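Side-chain contacts in ancestral D-type dye decolorizing peroxidase (Geotrichum candidum, PDB 7ANV), which probably uses a haem cofactor to reduce hydrogen peroxide while oxidising dyes and related substrates, as dye-decolorizing peroxidases do: residues Asp332-Cys337 with Thr445-Asp450; Gly14-Lys19 with Gly79-Phe84; Pro219-Val224 with Gly228-Ser233; Asp149-Val154 with Thr179-Val184. All coordinates share one frame; numbering follows the deposited sequence.

Read from the N terminus, the four contacts follow one another in series, with none enclosing or crossing another. Contact 2 comes first, setting the loop before strand 20-28 against strand 78-84, outermost in a four-stranded antiparallel sheet. Contact 4 joins the start of helix 151-164 to the other outermost strand of this sheet, 174-183; it touches contact 2 where Lys19 O lies 2.9 Å from Val184 N, a probable hydrogen bond. Contact 3 folds the loop after short strand 219-220 back on itself, three residues separating its segments. Contact 1 closes the longest loop, of 107 residues, joining the loop between helices 309-312 and 342-346 to the end of short strand 445-446.

Contact 1. Residues Asp332-Cys337 with Thr445-Asp450; sequences DSQTRC and TMSGTD
The amide of Gln334 turns its flat face to Gly448 CA, with OE1 and NE2 about equally near, each 3.6 Å from that CA. NE2 in addition lies 3.5 Å from Ser447 OG, whose hydrogen bond is with Thr427 O. Gln334 gets there by setting CG beside its own backbone N (chi1 -61°) and running extended beyond it. A water lies within hydrogen-bonding distance of both segments, 2.7 Å from Gln334 OE1 and 3.0 Å from Ser447 O; it has more acceptors in reach than protons, so both bonds need not be made at once. OE1 also accepts from the backbone N of Phe339. The contact thus joins a type I beta turn, Asp332 to Thr335, in the Dyp-type C-terminal family region, to the loop that leaves the short strand 445-446. The three touching residues are buried, and helix 279-291 lies alongside, Leu290 against Met446 and Leu286 against Thr449. Gly448 has a positive phi of 83°, and a CB there would run into Gln334 OE1, so the amide can lie close to the backbone where a side chain would otherwise stand. An alanine in place of Gln334 would take away OE1, and would probably leave both the water and Phe339 N without this acceptor. Arg289 spans the two segments nearby, its NH2 bonding to the backbone oxygens of both Gln334 and Gly448.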
loop_
_atom_site.group_PDB
_atom_site.type_symbol
_atom_site.label_atom_id
_atom_site.label_comp_id
_atom_site.label_asym_id
_atom_site.label_seq_id
_atom_site.Cartn_x
_atom_site.Cartn_y
_atom_site.Cartn_z
ATOM N N ASP A 332 -1.481 -28.612 -12.504
ATOM C CA ASP A 332 -0.416 -27.727 -13.047
ATOM C C ASP A 332 -0.947 -26.304 -13.308
ATOM O O ASP A 332 -0.461 -25.623 -14.240
ATOM C CB ASP A 332 0.213 -28.351 -14.293
ATOM C CG ASP A 332 0.580 -29.809 -14.119
ATOM O OD1 ASP A 332 1.306 -30.120 -13.137
ATOM O OD2 ASP A 332 0.139 -30.626 -14.942
ATOM N N SER A 333 -1.828 -25.776 -12.457
ATOM C CA SER A 333 -2.454 -24.461 -12.726
ATOM C C SER A 333 -1.531 -23.262 -12.429
ATOM O O SER A 333 -2.012 -22.139 -12.595
ATOM C CB SER A 333 -3.746 -24.287 -11.993
ATOM O OG SER A 333 -3.525 -24.455 -10.616
ATOM N N GLN A 334 -0.271 -23.466 -12.033
ATOM C CA GLN A 334 0.685 -22.344 -11.782
ATOM C C GLN A 334 1.576 -22.138 -13.014
ATOM O O GLN A 334 2.585 -21.420 -12.911
ATOM C CB GLN A 334 1.505 -22.637 -10.529
ATOM C CG GLN A 334 0.644 -22.773 -9.288
ATOM C CD GLN A 334 1.488 -22.833 -8.042
ATOM O OE1 GLN A 334 1.931 -21.809 -7.526
ATOM N NE2 GLN A 334 1.759 -24.043 -7.563
ATOM N N THR A 335 1.175 -22.635 -14.188
ATOM C CA THR A 335 2.002 -22.505 -15.408
ATOM C C THR A 335 2.307 -21.031 -15.689
ATOM O O THR A 335 3.472 -20.692 -16.014
ATOM C CB THR A 335 1.298 -23.146 -16.604
ATOM O OG1 THR A 335 1.196 -24.547 -16.328
ATOM C CG2 THR A 335 1.996 -22.875 -17.919
ATOM N N ARG A 336 1.306 -20.149 -15.594
ATOM C CA ARG A 336 1.476 -18.737 -16.031
ATOM C C ARG A 336 1.818 -17.839 -14.850
ATOM O O ARG A 336 2.605 -16.915 -15.029
ATOM C CB ARG A 336 0.218 -18.235 -16.739
ATOM C CG ARG A 336 -0.215 -19.153 -17.870
ATOM C CD ARG A 336 -1.507 -18.696 -18.526
ATOM N NE ARG A 336 -1.282 -17.499 -19.307
ATOM C CZ ARG A 336 -0.888 -17.505 -20.584
ATOM N NH1 ARG A 336 -0.549 -18.619 -21.214
ATOM N NH2 ARG A 336 -0.761 -16.365 -21.230
ATOM N N CYS A 337 1.238 -18.085 -13.677
ATOM C CA CYS A 337 1.507 -17.266 -12.475
ATOM C C CYS A 337 1.439 -18.155 -11.253
ATOM O O CYS A 337 0.424 -18.805 -10.996
ATOM C CB CYS A 337 0.461 -16.176 -12.357
ATOM S SG CYS A 337 0.778 -14.997 -11.033
ATOM N N THR A 445 8.661 -20.841 2.492
ATOM C CA THR A 445 8.851 -21.552 1.215
ATOM C C THR A 445 7.847 -20.992 0.217
ATOM O O THR A 445 6.825 -20.383 0.612
ATOM C CB THR A 445 8.668 -23.069 1.383
ATOM O OG1 THR A 445 7.292 -23.292 1.694
ATOM C CG2 THR A 445 9.561 -23.631 2.468
ATOM N N MET A 446 8.102 -21.249 -1.047
ATOM C CA MET A 446 7.141 -20.890 -2.115
ATOM C C MET A 446 7.219 -21.960 -3.183
ATOM O O MET A 446 8.329 -22.257 -3.597
ATOM C CB MET A 446 7.469 -19.497 -2.665
ATOM C CG MET A 446 6.612 -19.090 -3.783
ATOM S SD MET A 446 7.299 -17.528 -4.481
ATOM C CE MET A 446 5.990 -17.208 -5.653
ATOM N N SER A 447 6.076 -22.505 -3.575
ATOM C CA SER A 447 5.976 -23.491 -4.660
ATOM C C SER A 447 5.658 -22.756 -5.959
ATOM O O SER A 447 5.359 -21.583 -5.920
ATOM C CB SER A 447 4.990 -24.590 -4.342
ATOM O OG SER A 447 3.636 -24.208 -4.608
ATOM N N GLY A 448 5.721 -23.482 -7.060
ATOM C CA GLY A 448 5.165 -23.044 -8.337
ATOM C C GLY A 448 6.061 -22.142 -9.133
ATOM O O GLY A 448 5.619 -21.782 -10.195
ATOM N N THR A 449 7.264 -21.753 -8.668
ATOM C CA THR A 449 8.059 -20.752 -9.414
ATOM C C THR A 449 8.633 -21.380 -10.682
ATOM O O THR A 449 8.832 -20.633 -11.639
ATOM C CB THR A 449 9.143 -20.101 -8.549
ATOM O OG1 THR A 449 10.064 -21.102 -8.136
ATOM C CG2 THR A 449 8.537 -19.421 -7.361
ATOM N N ASP A 450 8.915 -22.673 -10.677
ATOM C CA ASP A 450 9.381 -23.361 -11.914
ATOM C C ASP A 450 8.148 -23.867 -12.655
ATOM O O ASP A 450 7.506 -24.790 -12.183
ATOM C CB ASP A 450 10.345 -24.482 -11.561
ATOM C CG ASP A 450 10.830 -25.240 -12.773
ATOM O OD1 ASP A 450 10.245 -25.077 -13.875
ATOM O OD2 ASP A 450 11.775 -26.006 -12.596
HETATM O O HOH W 1 2.627 -20.567 -5.221
#

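Contact 2. Residues Gly14-Lys19 with Gly79-Phe84; sequences GGLPKK and GVNIAF. With SO4 (sulfate ion), chain H.
Leu16 meets the beginning of strand 78-84 with its two methyl groups, one over the peptide leaving Gly79 and the other near the amide of Asn81. From CB, which points toward the strand, the chain turns at chi1 -57°, placing CG beside the backbone N and anti to the carbonyl carbon. CD1 comes to 4.0 Å from Gly79 C and lies 4.3 Å from Val80 N, so it rests on the peptide itself. CD2 lies 4.2 Å from Gly79 CA and 4.1 Å from Asn81 ND2. Gly79 makes room for this, since a CB there would stand only 3.0 Å from CD2. The Asn81 amide is held by its own bonds: ND2 donates to Val80 O, in the same strand, at 2.8 Å, nearly straight (172°) and from above the carbonyl plane, and OD1 accepts from Asp11 N. Replacing Leu16 by an alanine would remove both methyls and would probably open a gap beside Gly79 and Asn81. Leu16 also touches Val51 of helix 48-59 and Ala147 of strand 142-148, and so packs between the helix and the ferredoxin-like sheet of this dimeric alpha+beta barrel domain. Lys18 N donates to a sulfate, probably from the crystallisation liquor, which Arg55 also binds. No hydrogen bond or salt bridge links the segments, so the contact depends on the close van der Waals fit of two methyls, the polar amide being satisfied by other partners.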
loop_
_atom_site.group_PDB
_atom_site.type_symbol
_atom_site.label_atom_id
_atom_site.label_comp_id
_atom_site.label_asym_id
_atom_site.label_seq_id
_atom_site.Cartn_x
_atom_site.Cartn_y
_atom_site.Cartn_z
ATOM N N GLY A 14 -8.732 9.419 -6.529
ATOM C CA GLY A 14 -7.824 10.156 -7.426
ATOM C C GLY A 14 -6.383 10.029 -6.989
ATOM O O GLY A 14 -5.557 9.527 -7.774
ATOM N N GLY A 15 -6.128 10.375 -5.735
ATOM C CA GLY A 15 -4.790 10.366 -5.121
ATOM C C GLY A 15 -4.008 11.630 -5.390
ATOM O O GLY A 15 -4.098 12.203 -6.486
ATOM N N LEU A 16 -3.250 12.078 -4.389
ATOM C CA LEU A 16 -2.433 13.308 -4.525
ATOM C C LEU A 16 -1.292 13.056 -5.495
ATOM O O LEU A 16 -0.513 12.138 -5.305
ATOM C CB LEU A 16 -1.885 13.707 -3.154
ATOM C CG LEU A 16 -2.909 13.946 -2.057
ATOM C CD1 LEU A 16 -2.182 14.273 -0.754
ATOM C CD2 LEU A 16 -3.845 15.059 -2.454
ATOM N N PRO A 17 -1.201 13.810 -6.597
ATOM C CA PRO A 17 -0.113 13.628 -7.559
ATOM C C PRO A 17 1.200 14.101 -6.933
ATOM O O PRO A 17 1.158 14.996 -6.093
ATOM C CB PRO A 17 -0.478 14.537 -8.742
ATOM C CG PRO A 17 -1.465 15.487 -8.192
ATOM C CD PRO A 17 -2.177 14.812 -7.049
ATOM N N LYS A 18 2.309 13.455 -7.274
ATOM C CA LYS A 18 3.555 13.706 -6.514
ATOM C C LYS A 18 4.796 13.208 -7.247
ATOM O O LYS A 18 4.742 12.155 -7.949
ATOM C CB LYS A 18 3.427 13.023 -5.152
ATOM C CG LYS A 18 3.426 11.503 -5.162
ATOM C CD LYS A 18 2.820 10.911 -3.916
ATOM C CE LYS A 18 2.579 9.425 -4.017
ATOM N NZ LYS A 18 1.894 8.942 -2.813
ATOM N N LYS A 19 5.904 13.894 -7.002
ATOM C CA LYS A 19 7.276 13.356 -7.216
ATOM C C LYS A 19 7.908 13.113 -5.837
ATOM O O LYS A 19 8.831 12.338 -5.734
ATOM C CB LYS A 19 8.097 14.349 -8.039
ATOM C CG LYS A 19 7.514 14.581 -9.434
ATOM C CD LYS A 19 8.403 15.331 -10.421
ATOM C CE LYS A 19 7.840 15.235 -11.839
ATOM N NZ LYS A 19 8.831 15.604 -12.886
ATOM N N GLY A 79 -0.244 19.064 -2.528
ATOM C CA GLY A 79 -1.513 18.521 -2.044
ATOM C C GLY A 79 -1.385 18.235 -0.562
ATOM O O GLY A 79 -0.290 17.873 -0.144
ATOM N N VAL A 80 -2.429 18.450 0.209
ATOM C CA VAL A 80 -2.400 18.329 1.696
ATOM C C VAL A 80 -3.588 17.500 2.134
ATOM O O VAL A 80 -4.704 17.838 1.768
ATOM C CB VAL A 80 -2.443 19.689 2.418
ATOM C CG1 VAL A 80 -2.332 19.502 3.937
ATOM C CG2 VAL A 80 -1.343 20.586 1.895
ATOM N N ASN A 81 -3.346 16.454 2.932
ATOM C CA ASN A 81 -4.431 15.701 3.598
ATOM C C ASN A 81 -4.023 15.532 5.065
ATOM O O ASN A 81 -2.843 15.719 5.430
ATOM C CB ASN A 81 -4.668 14.319 2.965
ATOM C CG ASN A 81 -5.563 14.250 1.744
ATOM O OD1 ASN A 81 -6.015 13.166 1.378
ATOM N ND2 ASN A 81 -5.859 15.363 1.109
ATOM N N ILE A 82 -4.993 15.167 5.885
ATOM C CA ILE A 82 -4.772 14.934 7.324
ATOM C C ILE A 82 -5.591 13.733 7.774
ATOM O O ILE A 82 -6.755 13.572 7.362
ATOM C CB ILE A 82 -5.086 16.196 8.148
ATOM C CG1 ILE A 82 -4.617 16.030 9.593
ATOM C CG2 ILE A 82 -6.568 16.602 8.031
ATOM C CD1 ILE A 82 -4.635 17.295 10.407
ATOM N N ALA A 83 -5.013 12.966 8.705
ATOM C CA ALA A 83 -5.668 11.756 9.228
ATOM C C ALA A 83 -5.315 11.651 10.710
ATOM O O ALA A 83 -4.238 12.100 11.117
ATOM C CB ALA A 83 -5.293 10.516 8.452
ATOM N N PHE A 84 -6.178 10.977 11.450
ATOM C CA PHE A 84 -6.133 10.889 12.927
ATOM C C PHE A 84 -6.088 9.424 13.322
ATOM O O PHE A 84 -6.859 8.620 12.799
ATOM C CB PHE A 84 -7.347 11.593 13.537
ATOM C CG PHE A 84 -7.331 13.066 13.293
ATOM C CD1 PHE A 84 -6.661 13.914 14.137
ATOM C CD2 PHE A 84 -7.975 13.602 12.184
ATOM C CE1 PHE A 84 -6.620 15.273 13.891
ATOM C CE2 PHE A 84 -7.885 14.957 11.918
ATOM C CZ PHE A 84 -7.243 15.786 12.792
HETATM S S SO4 H . 0.981 10.720 -10.035
HETATM O O1 SO4 H . 1.723 9.607 -10.567
HETATM O O2 SO4 H . -0.261 10.240 -9.482
HETATM O O3 SO4 H . 0.700 11.667 -11.086
HETATM O O4 SO4 H . 1.758 11.365 -9.011
#

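Contact 3. Residues Pro219-Val224 with Gly228-Ser233; sequences PVRPGV and GRDGDS. With SO4 (sulfate ion), chain F.
Gly223 and Asp232 bring their CA atoms to within 4.1 Å, and close by, Gly223 N donates to Asp230 O at 2.7 Å, from above the carbonyl plane, as the type II beta turn from Arg229 to Asp232 folds against the bend at Pro222. Glycine suits both sides of this close approach: a CB on Gly223 would strike Arg229 O, and one on Gly231 would collide with Arg221 CB. Arg221 lays its guanidinium over Gly231, whose CA sits 3.6 Å above the plane and over its centre. A bend at chi3 (-73°) turns the group back onto the glycine. The Asp230 carboxylate, with CG anti to its backbone N, comes up obliquely to that guanidinium, the two planes 86° apart. Their salt bridge is long, 3.6 Å from Arg221 NH1 to Asp230 OD1, whereas Arg221 NE has a firmer partner in Glu361. OD2 of Asp230 instead lies alongside the aliphatic part, 3.2 Å from Arg221 CD. Pro222 CB packs against Arg229 CB at 4.1 Å. Arg229 then leads away to a sulfate, probably from the crystallisation liquor, donating from NH1 to sulfate O3 at 3.0 Å, while its NE pairs with Asp245. The Asp230 backbone N donates to the same sulfate. The loop follows short strand 219-220, which pairs in parallel with 205-206. Helix 357-361 lies against Arg221 and Val224 through Thr358 and Glu361, and Ser399, just past strand 391-398, bonds to Gly223 O.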
loop_
_atom_site.group_PDB
_atom_site.type_symbol
_atom_site.label_atom_id
_atom_site.label_comp_id
_atom_site.label_asym_id
_atom_site.label_seq_id
_atom_site.Cartn_x
_atom_site.Cartn_y
_atom_site.Cartn_z
ATOM N N PRO A 219 -15.019 -3.205 -10.694
ATOM C CA PRO A 219 -15.675 -2.086 -10.035
ATOM C C PRO A 219 -16.021 -2.538 -8.612
ATOM O O PRO A 219 -16.260 -3.736 -8.404
ATOM C CB PRO A 219 -16.928 -1.800 -10.880
ATOM C CG PRO A 219 -16.920 -2.833 -11.983
ATOM C CD PRO A 219 -15.957 -3.927 -11.575
ATOM N N VAL A 220 -15.969 -1.601 -7.669
ATOM C CA VAL A 220 -16.367 -1.836 -6.261
ATOM C C VAL A 220 -17.367 -0.744 -5.897
ATOM O O VAL A 220 -17.251 0.388 -6.405
ATOM C CB VAL A 220 -15.174 -1.881 -5.294
ATOM C CG1 VAL A 220 -14.145 -2.924 -5.717
ATOM C CG2 VAL A 220 -14.522 -0.523 -5.124
ATOM N N ARG A 221 -18.314 -1.092 -5.032
ATOM C CA ARG A 221 -19.232 -0.097 -4.479
ATOM C C ARG A 221 -18.415 0.891 -3.651
ATOM O O ARG A 221 -17.385 0.558 -3.061
ATOM C CB ARG A 221 -20.322 -0.810 -3.685
ATOM C CG ARG A 221 -21.206 -1.657 -4.588
ATOM C CD ARG A 221 -22.395 -2.129 -3.768
ATOM N NE ARG A 221 -21.986 -3.144 -2.837
ATOM C CZ ARG A 221 -22.793 -3.718 -1.936
ATOM N NH1 ARG A 221 -24.045 -3.314 -1.785
ATOM N NH2 ARG A 221 -22.304 -4.639 -1.137
ATOM N N PRO A 222 -18.833 2.162 -3.648
ATOM C CA PRO A 222 -18.014 3.225 -3.047
ATOM C C PRO A 222 -17.702 2.976 -1.572
ATOM O O PRO A 222 -16.643 3.404 -1.111
ATOM C CB PRO A 222 -18.842 4.493 -3.236
ATOM C CG PRO A 222 -20.255 3.981 -3.495
ATOM C CD PRO A 222 -20.072 2.678 -4.248
ATOM N N GLY A 223 -18.620 2.315 -0.854
ATOM C CA GLY A 223 -18.487 2.022 0.581
ATOM C C GLY A 223 -17.447 0.962 0.900
ATOM O O GLY A 223 -17.177 0.713 2.072
ATOM N N VAL A 224 -16.832 0.337 -0.092
ATOM C CA VAL A 224 -15.607 -0.439 0.175
ATOM C C VAL A 224 -14.479 0.518 0.604
ATOM O O VAL A 224 -13.556 0.065 1.273
ATOM C CB VAL A 224 -15.241 -1.261 -1.057
ATOM C CG1 VAL A 224 -13.879 -1.889 -0.935
ATOM C CG2 VAL A 224 -16.300 -2.315 -1.316
ATOM N N GLY A 228 -19.745 4.827 5.256
ATOM C CA GLY A 228 -21.113 5.352 5.190
ATOM C C GLY A 228 -21.694 5.369 3.798
ATOM O O GLY A 228 -22.834 5.778 3.676
ATOM N N ARG A 229 -20.969 4.917 2.788
ATOM C CA ARG A 229 -21.499 4.836 1.416
ATOM C C ARG A 229 -21.918 3.395 1.122
ATOM O O ARG A 229 -21.575 2.456 1.875
ATOM C CB ARG A 229 -20.467 5.377 0.430
ATOM C CG ARG A 229 -20.316 6.887 0.469
ATOM C CD ARG A 229 -21.520 7.673 -0.041
ATOM N NE ARG A 229 -21.097 9.059 -0.159
ATOM C CZ ARG A 229 -21.626 9.975 -0.947
ATOM N NH1 ARG A 229 -22.645 9.668 -1.742
ATOM N NH2 ARG A 229 -21.136 11.204 -0.929
ATOM N N ASP A 230 -22.683 3.237 0.047
ATOM C CA ASP A 230 -23.221 1.932 -0.411
ATOM C C ASP A 230 -22.087 0.914 -0.466
ATOM O O ASP A 230 -21.077 1.126 -1.182
ATOM C CB ASP A 230 -23.890 2.091 -1.778
ATOM C CG ASP A 230 -24.509 0.806 -2.322
ATOM O OD1 ASP A 230 -25.181 0.105 -1.549
ATOM O OD2 ASP A 230 -24.268 0.500 -3.514
ATOM N N GLY A 231 -22.243 -0.183 0.260
ATOM C CA GLY A 231 -21.267 -1.274 0.260
ATOM C C GLY A 231 -20.389 -1.257 1.505
ATOM O O GLY A 231 -19.532 -2.150 1.600
ATOM N N ASP A 232 -20.571 -0.277 2.391
ATOM C CA ASP A 232 -19.872 -0.212 3.701
ATOM C C ASP A 232 -20.659 -1.104 4.648
ATOM O O ASP A 232 -21.676 -0.623 5.215
ATOM C CB ASP A 232 -19.765 1.200 4.282
ATOM C CG ASP A 232 -19.198 1.234 5.705
ATOM O OD1 ASP A 232 -18.604 0.212 6.141
ATOM O OD2 ASP A 232 -19.375 2.263 6.381
ATOM N N SER A 233 -20.186 -2.329 4.803
ATOM C CA SER A 233 -20.786 -3.371 5.670
ATOM C C SER A 233 -20.298 -3.155 7.103
ATOM O O SER A 233 -19.436 -3.930 7.550
ATOM C CB SER A 233 -20.459 -4.749 5.135
ATOM O OG SER A 233 -21.259 -5.050 3.995
HETATM S S SO4 F . -24.634 6.044 -1.320
HETATM O O1 SO4 F . -23.384 5.602 -1.899
HETATM O O2 SO4 F . -25.733 5.453 -2.050
HETATM O O3 SO4 F . -24.718 7.472 -1.412
HETATM O O4 SO4 F . -24.727 5.635 0.042
HETATM O O HOH W 2 -19.031 -4.692 0.024
#

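Contact 4. Residues Asp149-Val154 with Thr179-Val184; sequences DSHETV and TIQGDV
Asp183 OD1 has two partners: His151 NE2 donates to it at 2.7 Å in a fairly straight bond, and Thr20 OG1, on strand 20-28, is hydrogen-bonded to it as well. The imidazole comes in edge-on, with OD1 close to the ring plane, and meets the oxygen on its syn side; ring and carboxylate planes stand 87° apart. The other oxygen, OD2, offers its syn lone pair to Gln181 NE2 at 2.9 Å, an almost straight bond lying in the plane of the amide. Both carboxylate oxygens are therefore engaged, which fixes the rotation of the group. Gln181 reaches this point by an extended chain, CG anti to the backbone N (chi1 -177°), and crosses His151 at about a right angle, ring and amide planes 28° apart. Gln181 NE2 lies 3.2 Å from His151 NE2, but the two nitrogens do not bond each other; each donates to a different oxygen of Asp183. This His-carboxylate pair joins the first turn of helix 151-164 to the end of strand 174-183, outermost in the four-stranded sheet of the ferredoxin-like alpha+beta domain. Ser150 occupies the N-cap of the helix, and Thr153 OG1, in the first turn, reaches back to Asp149 OD1, before the helix, at 2.7 Å. A negative carboxylate beside the imidazole would probably favour its protonated form. The site lies at the surface, His151 itself being exposed.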
loop_
_atom_site.group_PDB
_atom_site.type_symbol
_atom_site.label_atom_id
_atom_site.label_comp_id
_atom_site.label_asym_id
_atom_site.label_seq_id
_atom_site.Cartn_x
_atom_site.Cartn_y
_atom_site.Cartn_z
ATOM N N ASP A 149 5.366 18.480 -6.408
ATOM C CA ASP A 149 6.214 18.328 -7.600
ATOM C C ASP A 149 7.701 18.328 -7.222
ATOM O O ASP A 149 8.501 17.872 -8.031
ATOM C CB ASP A 149 5.929 19.477 -8.555
ATOM C CG ASP A 149 6.332 20.815 -7.963
ATOM O OD1 ASP A 149 5.587 21.293 -7.074
ATOM O OD2 ASP A 149 7.371 21.365 -8.407
ATOM N N SER A 150 8.068 18.880 -6.064
ATOM C CA SER A 150 9.488 19.149 -5.723
ATOM C C SER A 150 9.639 19.263 -4.210
ATOM O O SER A 150 8.630 19.537 -3.505
ATOM C CB SER A 150 9.984 20.410 -6.410
ATOM O OG SER A 150 9.300 21.557 -5.965
ATOM N N HIS A 151 10.855 19.096 -3.726
ATOM C CA HIS A 151 11.167 19.354 -2.292
ATOM C C HIS A 151 10.821 20.809 -1.962
ATOM O O HIS A 151 10.266 21.052 -0.885
ATOM C CB HIS A 151 12.611 19.000 -1.976
ATOM C CG HIS A 151 12.952 17.587 -2.269
ATOM N ND1 HIS A 151 14.096 17.230 -2.921
ATOM C CD2 HIS A 151 12.252 16.454 -2.060
ATOM C CE1 HIS A 151 14.132 15.917 -3.059
ATOM N NE2 HIS A 151 13.004 15.414 -2.542
ATOM N N GLU A 152 11.108 21.750 -2.863
ATOM C CA GLU A 152 10.849 23.193 -2.633
ATOM C C GLU A 152 9.362 23.411 -2.327
ATOM O O GLU A 152 9.001 24.105 -1.319
ATOM C CB GLU A 152 11.277 23.947 -3.892
ATOM C CG GLU A 152 12.776 23.975 -4.056
ATOM C CD GLU A 152 13.512 22.819 -4.719
ATOM O OE1 GLU A 152 12.937 21.709 -4.978
ATOM O OE2 GLU A 152 14.730 23.055 -4.933
ATOM N N THR A 153 8.494 22.838 -3.163
ATOM C CA THR A 153 7.025 22.982 -3.028
ATOM C C THR A 153 6.556 22.388 -1.699
ATOM O O THR A 153 5.766 23.031 -0.967
ATOM C CB THR A 153 6.290 22.330 -4.198
ATOM O OG1 THR A 153 6.623 23.072 -5.367
ATOM C CG2 THR A 153 4.801 22.278 -3.971
ATOM N N VAL A 154 7.000 21.181 -1.387
ATOM C CA VAL A 154 6.550 20.487 -0.149
ATOM C C VAL A 154 7.065 21.259 1.074
ATOM O O VAL A 154 6.295 21.502 1.989
ATOM C CB VAL A 154 6.986 19.010 -0.169
ATOM C CG1 VAL A 154 6.775 18.359 1.176
ATOM C CG2 VAL A 154 6.238 18.235 -1.245
ATOM N N THR A 179 9.089 12.776 11.022
ATOM C CA THR A 179 8.837 13.152 9.617
ATOM C C THR A 179 9.536 12.142 8.722
ATOM O O THR A 179 10.708 11.795 9.027
ATOM C CB THR A 179 9.310 14.581 9.344
ATOM O OG1 THR A 179 8.648 15.408 10.297
ATOM C CG2 THR A 179 8.969 15.053 7.952
ATOM N N ILE A 180 8.848 11.659 7.686
ATOM C CA ILE A 180 9.469 10.717 6.715
ATOM C C ILE A 180 9.203 11.339 5.352
ATOM O O ILE A 180 8.041 11.618 5.043
ATOM C CB ILE A 180 8.902 9.278 6.795
ATOM C CG1 ILE A 180 8.707 8.800 8.235
ATOM C CG2 ILE A 180 9.820 8.368 5.980
ATOM C CD1 ILE A 180 8.114 7.392 8.402
ATOM N N GLN A 181 10.225 11.415 4.537
ATOM C CA GLN A 181 10.100 11.878 3.148
ATOM C C GLN A 181 10.153 10.702 2.179
ATOM O O GLN A 181 11.096 9.875 2.261
ATOM C CB GLN A 181 11.233 12.856 2.862
ATOM C CG GLN A 181 11.145 13.460 1.465
ATOM C CD GLN A 181 12.307 14.388 1.241
ATOM O OE1 GLN A 181 12.449 15.371 1.970
ATOM N NE2 GLN A 181 13.201 14.033 0.319
ATOM N N GLY A 182 9.228 10.680 1.224
ATOM C CA GLY A 182 9.280 9.750 0.101
ATOM C C GLY A 182 9.629 10.480 -1.163
ATOM O O GLY A 182 9.427 11.683 -1.252
ATOM N N ASP A 183 10.166 9.755 -2.115
ATOM C CA ASP A 183 10.624 10.304 -3.398
ATOM C C ASP A 183 10.392 9.244 -4.461
ATOM O O ASP A 183 10.840 8.086 -4.266
ATOM C CB ASP A 183 12.120 10.626 -3.319
ATOM C CG ASP A 183 12.382 11.826 -2.432
ATOM O OD1 ASP A 183 12.044 12.926 -2.869
ATOM O OD2 ASP A 183 12.884 11.629 -1.274
ATOM N N VAL A 184 9.722 9.622 -5.530
ATOM C CA VAL A 184 9.599 8.760 -6.732
ATOM C C VAL A 184 11.018 8.549 -7.243
ATOM O O VAL A 184 11.896 9.445 -7.125
ATOM C CB VAL A 184 8.634 9.385 -7.758
ATOM C CG1 VAL A 184 8.593 8.651 -9.060
ATOM C CG2 VAL A 184 7.234 9.475 -7.186
#